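Long-range contact in 4-alpha-glucanotransferase (Corynebacterium glutamicum, PDB 5B68), which belongs to the amylomaltase (disproportionating enzyme) family of 4-alpha-glucanotransferases, with a barrel domain preceded by an N-terminal beta sandwich: residues H222-P234 against I284-V296. Numbering follows the deposited sequence.
Sequences HAAEPLPPTEDSP and IERNDVYAAKLQV
Asn-287, in the first turn of helix 286-301, reaches the loop with its amide: OD1 accepts from the backbone N of Thr-230 at 2.9 Å, the donor tilted 25° from the carbonyl plane. The carboxamide of Asn-287 passes alongside Pro-229, whose CB lies 3.6 Å from Asn-287 ND2, just after the cis peptide bond that joins Pro-228 to Pro-229. Pro-228 turns its ring onto the helix, with CG 3.7 Å from Ala-291 CB and CD touching Tyr-290 CD2 and Leu-294 CD1, both at 4.0 Å. Tyr-290 swings out with CG anti to the backbone N (chi1 -165°), which brings its ring against the bend at 225-230. Leu-294 CD1 sits 3.5 Å above the centre of one face of the Tyr-290 ring, Glu-225 O lies in plane at the edge, and Thr-230 CG2 comes obliquely to Tyr-290 CD2. Two waters bind the phenolic OH, one also donating to Glu-225 O and the other to Pro-226 O. In the TIM-barrel fold of this family, the loop follows barrel strand 215-218 and is clamped here against a helix of the insertion leading to strand 382-387; Pro-226 also packs on Trp-330 of helix 307-338. At the N-terminal end of the helix, the extended Arg-286 chain lies across Asp-232. Asp-232 O stands 3.5 Å above the centre of the Arg-286 guanidinium. Arg-286 NH2 makes a long salt bridge of 3.3 Å to Asp-232 OD1, entering from above the carboxylate plane, the two planes 51° apart. NH1 bonds to Trp-673 O, and Tyr-185 adds a cation-pi contact. Glu-285 N-caps the helix, its OE2 accepting from Asn-287 N through the anti lone pair.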
# COMPACT_ATOMS: atom_id res chain seq x y z
N HIS A 222 -4.15 -6.59 4.25
CA HIS A 222 -4.02 -7.60 3.23
C HIS A 222 -3.79 -8.99 3.85
O HIS A 222 -3.14 -9.16 4.88
CB HIS A 222 -2.81 -7.34 2.33
CG HIS A 222 -2.63 -5.95 1.84
ND1 HIS A 222 -3.55 -5.34 1.03
CD2 HIS A 222 -1.59 -5.09 1.96
CE1 HIS A 222 -3.09 -4.14 0.69
NE2 HIS A 222 -1.94 -3.95 1.29
N ALA A 223 -4.31 -10.00 3.17
CA ALA A 223 -4.19 -11.36 3.67
C ALA A 223 -2.74 -11.82 3.73
O ALA A 223 -1.95 -11.49 2.87
CB ALA A 223 -5.01 -12.31 2.82
N ALA A 224 -2.43 -12.62 4.73
CA ALA A 224 -1.15 -13.24 4.84
C ALA A 224 -1.37 -14.74 4.70
O ALA A 224 -2.27 -15.16 4.03
CB ALA A 224 -0.48 -12.89 6.16
N GLU A 225 -0.51 -15.55 5.29
CA GLU A 225 -0.71 -16.98 5.30
C GLU A 225 -2.11 -17.38 5.77
O GLU A 225 -2.63 -16.77 6.67
CB GLU A 225 0.36 -17.63 6.17
CG GLU A 225 1.76 -17.45 5.63
CD GLU A 225 2.46 -16.19 6.12
OE1 GLU A 225 1.83 -15.39 6.81
OE2 GLU A 225 3.64 -16.00 5.79
N PRO A 226 -2.72 -18.38 5.12
CA PRO A 226 -4.06 -18.77 5.42
C PRO A 226 -4.23 -19.58 6.69
O PRO A 226 -5.38 -19.83 7.09
CB PRO A 226 -4.46 -19.65 4.21
CG PRO A 226 -3.17 -20.22 3.73
CD PRO A 226 -2.07 -19.25 4.12
N LEU A 227 -3.14 -20.01 7.32
CA LEU A 227 -3.19 -20.60 8.65
C LEU A 227 -1.86 -20.32 9.34
O LEU A 227 -0.91 -20.04 8.66
CB LEU A 227 -3.50 -22.09 8.61
CG LEU A 227 -2.51 -23.03 7.94
CD1 LEU A 227 -2.98 -24.46 8.06
CD2 LEU A 227 -2.31 -22.66 6.49
N PRO A 228 -1.79 -20.38 10.65
CA PRO A 228 -0.53 -20.06 11.33
C PRO A 228 0.54 -21.09 11.03
O PRO A 228 0.15 -22.20 10.73
CB PRO A 228 -0.89 -20.14 12.81
CG PRO A 228 -2.30 -20.56 12.90
CD PRO A 228 -2.81 -20.91 11.56
N PRO A 229 1.92 -20.78 11.08
CA PRO A 229 2.24 -19.41 11.52
C PRO A 229 2.08 -18.34 10.45
O PRO A 229 2.26 -18.62 9.29
CB PRO A 229 3.70 -19.49 11.93
CG PRO A 229 4.28 -20.37 10.92
CD PRO A 229 3.28 -21.47 10.83
N THR A 230 1.79 -17.12 10.87
CA THR A 230 1.44 -16.04 9.96
C THR A 230 2.39 -14.82 10.21
O THR A 230 2.93 -14.67 11.31
CB THR A 230 -0.08 -15.73 10.01
OG1 THR A 230 -0.43 -14.93 8.87
CG2 THR A 230 -0.48 -15.04 11.30
N GLU A 231 2.62 -14.05 9.15
CA GLU A 231 3.49 -12.87 9.15
C GLU A 231 2.93 -11.79 10.06
O GLU A 231 1.77 -11.40 9.91
CB GLU A 231 3.58 -12.33 7.70
CG GLU A 231 4.39 -11.09 7.43
CD GLU A 231 5.80 -11.18 7.98
OE1 GLU A 231 6.51 -12.17 7.64
OE2 GLU A 231 6.20 -10.29 8.77
N ASP A 232 3.73 -11.33 11.01
CA ASP A 232 3.36 -10.16 11.86
C ASP A 232 3.26 -8.84 11.06
O ASP A 232 2.37 -8.02 11.31
CB ASP A 232 4.41 -9.95 12.95
CG ASP A 232 4.39 -11.03 14.05
OD1 ASP A 232 3.37 -11.61 14.38
OD2 ASP A 232 5.45 -11.22 14.67
N SER A 233 4.22 -8.60 10.16
CA SER A 233 4.22 -7.35 9.38
C SER A 233 3.03 -7.19 8.43
O SER A 233 2.86 -7.95 7.48
CB SER A 233 5.48 -7.17 8.59
OG SER A 233 5.50 -5.91 7.96
N PRO A 234 2.28 -6.10 8.59
CA PRO A 234 1.29 -5.86 7.57
C PRO A 234 1.88 -5.54 6.19
O PRO A 234 1.13 -5.49 5.21
CB PRO A 234 0.54 -4.65 8.09
CG PRO A 234 0.84 -4.57 9.53
CD PRO A 234 2.20 -5.13 9.70
N ILE A 284 1.41 -9.00 21.38
CA ILE A 284 0.29 -9.59 20.66
C ILE A 284 0.78 -10.92 20.02
O ILE A 284 1.83 -10.90 19.37
CB ILE A 284 -0.17 -8.65 19.50
CG1 ILE A 284 -0.72 -7.30 20.00
CG2 ILE A 284 -1.27 -9.33 18.68
CD1 ILE A 284 -1.99 -7.43 20.79
N GLU A 285 0.01 -12.00 20.15
CA GLU A 285 0.32 -13.31 19.50
C GLU A 285 -0.80 -13.63 18.52
O GLU A 285 -1.92 -13.96 18.90
CB GLU A 285 0.52 -14.49 20.50
CG GLU A 285 0.84 -15.85 19.83
CD GLU A 285 2.01 -15.83 18.80
OE1 GLU A 285 3.18 -15.93 19.25
OE2 GLU A 285 1.79 -15.70 17.53
N ARG A 286 -0.46 -13.50 17.24
CA ARG A 286 -1.41 -13.72 16.18
C ARG A 286 -1.66 -15.22 16.04
O ARG A 286 -2.79 -15.64 15.74
CB ARG A 286 -0.89 -13.15 14.91
CG ARG A 286 -0.89 -11.62 14.84
CD ARG A 286 -0.23 -11.13 13.59
NE ARG A 286 -0.38 -9.68 13.47
CZ ARG A 286 0.36 -8.76 14.10
NH1 ARG A 286 0.08 -7.49 13.95
NH2 ARG A 286 1.37 -9.09 14.91
N ASN A 287 -0.61 -16.04 16.27
CA ASN A 287 -0.75 -17.47 15.83
C ASN A 287 -1.80 -18.24 16.54
O ASN A 287 -2.63 -18.86 15.89
CB ASN A 287 0.59 -18.21 15.76
CG ASN A 287 1.48 -17.64 14.67
OD1 ASN A 287 0.99 -17.16 13.64
ND2 ASN A 287 2.80 -17.69 14.88
N ASP A 288 -1.83 -18.21 17.87
CA ASP A 288 -2.91 -18.99 18.56
C ASP A 288 -4.30 -18.38 18.41
O ASP A 288 -5.29 -19.08 18.29
CB ASP A 288 -2.58 -19.34 20.03
CG ASP A 288 -2.19 -18.15 20.87
OD1 ASP A 288 -2.23 -17.00 20.41
OD2 ASP A 288 -1.81 -18.38 22.03
N VAL A 289 -4.36 -17.06 18.35
CA VAL A 289 -5.65 -16.39 18.02
C VAL A 289 -6.18 -16.83 16.63
O VAL A 289 -7.36 -17.18 16.49
CB VAL A 289 -5.54 -14.83 18.05
CG1 VAL A 289 -6.90 -14.21 17.67
CG2 VAL A 289 -5.15 -14.34 19.47
N TYR A 290 -5.27 -16.90 15.68
CA TYR A 290 -5.70 -17.20 14.28
C TYR A 290 -6.19 -18.66 14.19
O TYR A 290 -7.27 -18.94 13.67
CB TYR A 290 -4.53 -16.97 13.34
CG TYR A 290 -4.86 -16.87 11.86
CD1 TYR A 290 -6.14 -16.63 11.40
CD2 TYR A 290 -3.84 -17.06 10.92
CE1 TYR A 290 -6.41 -16.52 10.01
CE2 TYR A 290 -4.09 -16.91 9.55
CZ TYR A 290 -5.38 -16.67 9.11
OH TYR A 290 -5.57 -16.55 7.74
N ALA A 291 -5.37 -19.53 14.75
CA ALA A 291 -5.71 -20.96 14.79
C ALA A 291 -7.06 -21.17 15.44
O ALA A 291 -7.87 -21.92 14.94
CB ALA A 291 -4.62 -21.77 15.49
N ALA A 292 -7.33 -20.48 16.54
CA ALA A 292 -8.61 -20.61 17.20
C ALA A 292 -9.80 -20.04 16.41
O ALA A 292 -10.87 -20.66 16.30
CB ALA A 292 -8.51 -19.97 18.59
N LYS A 293 -9.62 -18.85 15.81
CA LYS A 293 -10.66 -18.36 14.93
C LYS A 293 -10.95 -19.32 13.75
O LYS A 293 -12.08 -19.52 13.40
CB LYS A 293 -10.30 -16.96 14.40
CG LYS A 293 -10.41 -15.87 15.50
CD LYS A 293 -10.29 -14.46 14.91
CE LYS A 293 -10.33 -13.37 16.04
NZ LYS A 293 -10.52 -12.03 15.44
N LEU A 294 -9.89 -19.84 13.15
CA LEU A 294 -10.05 -20.70 11.95
C LEU A 294 -10.88 -21.94 12.33
O LEU A 294 -11.78 -22.37 11.60
CB LEU A 294 -8.71 -21.06 11.36
CG LEU A 294 -8.03 -19.92 10.60
CD1 LEU A 294 -6.53 -20.07 10.46
CD2 LEU A 294 -8.75 -19.74 9.28
N GLN A 295 -10.61 -22.47 13.51
CA GLN A 295 -11.36 -23.60 14.00
C GLN A 295 -12.84 -23.29 14.17
O GLN A 295 -13.70 -24.07 13.79
CB GLN A 295 -10.78 -24.09 15.32
CG GLN A 295 -11.58 -25.23 15.90
CD GLN A 295 -10.89 -25.80 17.11
OE1 GLN A 295 -10.67 -27.01 17.19
NE2 GLN A 295 -10.48 -24.92 18.04
N VAL A 296 -13.17 -22.13 14.72
CA VAL A 296 -14.54 -21.75 14.82
C VAL A 296 -15.16 -21.49 13.45
O VAL A 296 -16.33 -21.86 13.21
CB VAL A 296 -14.69 -20.43 15.67
CG1 VAL A 296 -16.11 -19.94 15.66
CG2 VAL A 296 -14.14 -20.70 17.08
O HOH W 1 -3.96 -14.31 6.49
O HOH W 2 -7.27 -17.94 6.41
O HOH W 3 4.95 -16.55 12.53
O HOH W 4 2.14 -12.13 16.77